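Local coordinates for arabinogalactan endo-1,4-beta-galactosidase (Ignisphaera aggregans, PDB 7OSK), which probably hydrolyses internal beta-1,4-galactosidic linkages of arabinogalactan, this chain holding the family 53 glycoside hydrolase catalytic domain of a longer protein, at residues I91-W96 with V131-H136. Numbering follows the deposited sequence.
Sequences IRLRVW and VLIDFH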
ATOM      1  N   ILE A  91      -6.267  -0.945   7.176  1.00 19.81           N
ATOM      2  CA  ILE A  91      -6.465  -1.517   5.850  1.00 20.14           C
ATOM      3  C   ILE A  91      -6.064  -0.500   4.787  1.00 20.89           C
ATOM      4  O   ILE A  91      -6.504   0.651   4.819  1.00 20.73           O
ATOM      5  CB  ILE A  91      -7.936  -1.941   5.624  1.00 20.93           C
ATOM      6  CG1 ILE A  91      -8.393  -2.924   6.709  1.00 23.05           C
ATOM      7  CG2 ILE A  91      -8.116  -2.552   4.239  1.00 21.06           C
ATOM      8  CD1 ILE A  91      -7.638  -4.245   6.719  1.00 22.59           C
ATOM      9  N   ARG A  92      -5.227  -0.932   3.849  1.00 19.97           N
ATOM     10  CA  ARG A  92      -4.806  -0.084   2.739  1.00 19.77           C
ATOM     11  C   ARG A  92      -5.383  -0.612   1.433  1.00 17.78           C
ATOM     12  O   ARG A  92      -5.271  -1.798   1.131  1.00 17.53           O
ATOM     13  CB  ARG A  92      -3.281  -0.015   2.661  1.00 19.69           C
ATOM     14  CG  ARG A  92      -2.741   0.854   1.537  1.00 18.51           C
ATOM     15  CD  ARG A  92      -1.226   0.963   1.617  1.00 20.13           C
ATOM     16  NE  ARG A  92      -0.665   1.808   0.560  1.00 21.73           N
ATOM     17  CZ  ARG A  92      -0.174   1.357  -0.592  1.00 17.33           C
ATOM     18  NH1 ARG A  92      -0.167   0.058  -0.864  1.00 18.32           N
ATOM     19  NH2 ARG A  92       0.313   2.210  -1.480  1.00 17.32           N
ATOM     20  N   LEU A  93      -6.008   0.278   0.667  1.00 18.98           N
ATOM     21  CA  LEU A  93      -6.635  -0.092  -0.599  1.00 18.17           C
ATOM     22  C   LEU A  93      -6.257   0.886  -1.700  1.00 16.89           C
ATOM     23  O   LEU A  93      -6.355   2.099  -1.521  1.00 17.22           O
ATOM     24  CB  LEU A  93      -8.159  -0.134  -0.453  1.00 19.99           C
ATOM     25  CG  LEU A  93      -8.746  -1.144   0.535  1.00 19.43           C
ATOM     26  CD1 LEU A  93     -10.229  -0.883   0.720  1.00 16.75           C
ATOM     27  CD2 LEU A  93      -8.505  -2.569   0.062  1.00 18.92           C
ATOM     28  N   ARG A  94      -5.822   0.353  -2.838  1.00 19.00           N
ATOM     29  CA  ARG A  94      -5.571   1.177  -4.013  1.00 18.93           C
ATOM     30  C   ARG A  94      -6.867   1.349  -4.792  1.00 16.76           C
ATOM     31  O   ARG A  94      -7.754   0.500  -4.723  1.00 18.75           O
ATOM     32  CB  ARG A  94      -4.489   0.557  -4.904  1.00 18.04           C
ATOM     33  CG  ARG A  94      -4.814  -0.833  -5.417  1.00 17.30           C
ATOM     34  CD  ARG A  94      -3.763  -1.322  -6.401  1.00 18.37           C
ATOM     35  NE  ARG A  94      -3.982  -2.715  -6.788  1.00 19.33           N
ATOM     36  CZ  ARG A  94      -3.543  -3.767  -6.102  1.00 17.23           C
ATOM     37  NH1 ARG A  94      -2.855  -3.599  -4.979  1.00 18.98           N
ATOM     38  NH2 ARG A  94      -3.795  -4.992  -6.538  1.00 13.61           N
ATOM     39  N   VAL A  95      -6.971   2.454  -5.525  1.00 17.92           N
ATOM     40  CA  VAL A  95      -8.157   2.740  -6.326  1.00 19.15           C
ATOM     41  C   VAL A  95      -7.758   3.224  -7.716  1.00 18.63           C
ATOM     42  O   VAL A  95      -7.114   4.265  -7.864  1.00 17.30           O
ATOM     43  CB  VAL A  95      -9.060   3.803  -5.648  1.00 16.82           C
ATOM     44  CG1 VAL A  95     -10.234   4.174  -6.548  1.00 17.32           C
ATOM     45  CG2 VAL A  95      -9.565   3.300  -4.305  1.00 17.00           C
ATOM     46  N   TRP A  96      -8.144   2.453  -8.728  1.00 19.29           N
ATOM     47  CA  TRP A  96      -7.954   2.840 -10.121  1.00 15.96           C
ATOM     48  C   TRP A  96      -9.238   3.475 -10.636  1.00 16.80           C
ATOM     49  O   TRP A  96     -10.335   3.083 -10.237  1.00 16.33           O
ATOM     50  CB  TRP A  96      -7.567   1.630 -10.974  1.00 15.47           C
ATOM     51  CG  TRP A  96      -6.221   1.056 -10.632  1.00 17.58           C
ATOM     52  CD1 TRP A  96      -5.087   1.752 -10.325  1.00 18.22           C
ATOM     53  CD2 TRP A  96      -5.873  -0.330 -10.553  1.00 16.67           C
ATOM     54  NE1 TRP A  96      -4.055   0.884 -10.065  1.00 16.45           N
ATOM     55  CE2 TRP A  96      -4.512  -0.400 -10.200  1.00 16.89           C
ATOM     56  CE3 TRP A  96      -6.580  -1.519 -10.749  1.00 20.05           C
ATOM     57  CZ2 TRP A  96      -3.844  -1.611 -10.036  1.00 19.24           C
ATOM     58  CZ3 TRP A  96      -5.912  -2.723 -10.588  1.00 20.69           C
ATOM     59  CH2 TRP A  96      -4.560  -2.758 -10.232  1.00 16.89           C
ATOM     60  N   VAL A 131      -8.588   3.173   7.592  1.00 21.12           N
ATOM     61  CA  VAL A 131      -8.552   3.009   6.140  1.00 21.74           C
ATOM     62  C   VAL A 131      -7.635   4.027   5.460  1.00 22.40           C
ATOM     63  O   VAL A 131      -7.817   5.237   5.606  1.00 21.59           O
ATOM     64  CB  VAL A 131      -9.967   3.133   5.537  1.00 22.38           C
ATOM     65  CG1 VAL A 131      -9.922   3.004   4.015  1.00 20.56           C
ATOM     66  CG2 VAL A 131     -10.889   2.079   6.130  1.00 22.94           C
ATOM     67  N   LEU A 132      -6.659   3.512   4.713  1.00 22.84           N
ATOM     68  CA  LEU A 132      -5.803   4.326   3.855  1.00 18.73           C
ATOM     69  C   LEU A 132      -6.126   4.038   2.394  1.00 18.34           C
ATOM     70  O   LEU A 132      -5.967   2.909   1.931  1.00 18.15           O
ATOM     71  CB  LEU A 132      -4.321   4.047   4.141  1.00 19.30           C
ATOM     72  CG  LEU A 132      -3.287   4.526   3.112  1.00 19.99           C
ATOM     73  CD1 LEU A 132      -3.293   6.043   2.959  1.00 20.95           C
ATOM     74  CD2 LEU A 132      -1.902   4.034   3.497  1.00 20.80           C
ATOM     75  N   ILE A 133      -6.582   5.058   1.672  1.00 18.16           N
ATOM     76  CA  ILE A 133      -6.901   4.902   0.259  1.00 19.80           C
ATOM     77  C   ILE A 133      -5.784   5.469  -0.599  1.00 19.47           C
ATOM     78  O   ILE A 133      -5.329   6.595  -0.391  1.00 18.28           O
ATOM     79  CB  ILE A 133      -8.235   5.581  -0.109  1.00 17.83           C
ATOM     80  CG1 ILE A 133      -9.402   4.802   0.502  1.00 18.22           C
ATOM     81  CG2 ILE A 133      -8.399   5.681  -1.630  1.00 16.68           C
ATOM     82  CD1 ILE A 133      -9.566   3.381  -0.020  1.00 17.60           C
ATOM     83  N   ASP A 134      -5.371   4.666  -1.573  1.00 17.04           N
ATOM     84  CA  ASP A 134      -4.257   4.991  -2.449  1.00 17.51           C
ATOM     85  C   ASP A 134      -4.743   5.234  -3.875  1.00 19.17           C
ATOM     86  O   ASP A 134      -4.806   4.313  -4.687  1.00 19.62           O
ATOM     87  CB  ASP A 134      -3.228   3.857  -2.407  1.00 18.04           C
ATOM     88  CG  ASP A 134      -2.156   3.990  -3.473  1.00 18.64           C
ATOM     89  OD1 ASP A 134      -1.805   5.130  -3.836  1.00 20.06           O
ATOM     90  OD2 ASP A 134      -1.656   2.949  -3.947  1.00 19.38           O
ATOM     91  N   PHE A 135      -5.102   6.479  -4.168  1.00 17.83           N
ATOM     92  CA  PHE A 135      -5.509   6.856  -5.518  1.00 19.95           C
ATOM     93  C   PHE A 135      -4.308   6.874  -6.459  1.00 18.37           C
ATOM     94  O   PHE A 135      -3.511   7.808  -6.439  1.00 17.84           O
ATOM     95  CB  PHE A 135      -6.185   8.231  -5.518  1.00 19.34           C
ATOM     96  CG  PHE A 135      -7.454   8.287  -4.718  1.00 19.92           C
ATOM     97  CD1 PHE A 135      -8.591   7.628  -5.152  1.00 17.67           C
ATOM     98  CD2 PHE A 135      -7.515   9.011  -3.538  1.00 20.47           C
ATOM     99  CE1 PHE A 135      -9.759   7.683  -4.422  1.00 17.70           C
ATOM    100  CE2 PHE A 135      -8.682   9.068  -2.805  1.00 19.64           C
ATOM    101  CZ  PHE A 135      -9.805   8.405  -3.248  1.00 19.72           C
ATOM    102  N   HIS A 136      -4.185   5.842  -7.286  1.00 18.87           N
ATOM    103  CA  HIS A 136      -3.090   5.767  -8.247  1.00 19.35           C
ATOM    104  C   HIS A 136      -3.202   6.865  -9.301  1.00 19.10           C
ATOM    105  O   HIS A 136      -2.214   7.210  -9.948  1.00 18.52           O
ATOM    106  CB  HIS A 136      -3.058   4.393  -8.925  1.00 18.28           C
ATOM    107  CG  HIS A 136      -2.522   3.302  -8.051  1.00 19.33           C
ATOM    108  ND1 HIS A 136      -1.663   2.330  -8.516  1.00 20.72           N
ATOM    109  CD2 HIS A 136      -2.722   3.031  -6.741  1.00 19.25           C
ATOM    110  CE1 HIS A 136      -1.356   1.508  -7.527  1.00 21.64           C
ATOM    111  NE2 HIS A 136      -1.986   1.911  -6.439  1.00 20.36           N
TER
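Trp96 turns the edge of its five-membered ring onto the face of the His136 imidazole, a T-shaped pair with planes at 88° and centroids 4.6 Å apart. Arg94 CB and CD pass obliquely by the NE2 side of that imidazole; CD also covers a face of the Trp96 indole, and the guanidinium continues to Glu58. Deeper in the barrel, Arg92 runs extended as far as NE, CG anti to the backbone N (chi1 -180°), alongside Leu132. Leu132 CD2 packs 3.7 Å from Arg92 CD and also lies in the guanidinium plane, at its edge. Asp134 sets CB above one guanidinium face, its carboxylate plane only 21° from that of Arg92; no N-H points at OD2, 3.2 Å from Arg92 NH2, and charge alone holds the pair. Asp55 and Glu292 salt-bridge NH1, and Gln187 accepts a bond from NH2. On the outer face, Ile91 and Leu93 rest on helix 114-126, Phe135 meets Trp168, and Val95 CG2 touches Ile133 CG2 at 3.8 Å. In-register parallel bonding, beginning with Leu132 N to Ile91 O (2.9 Å), completes a right-handed beta-alpha-beta unit of the (beta/alpha)8 TIM barrel, Arg92 and Asp134 facing its interior and Trp96-His136 at the strands' C-terminal end, where TIM-barrel active sites lie.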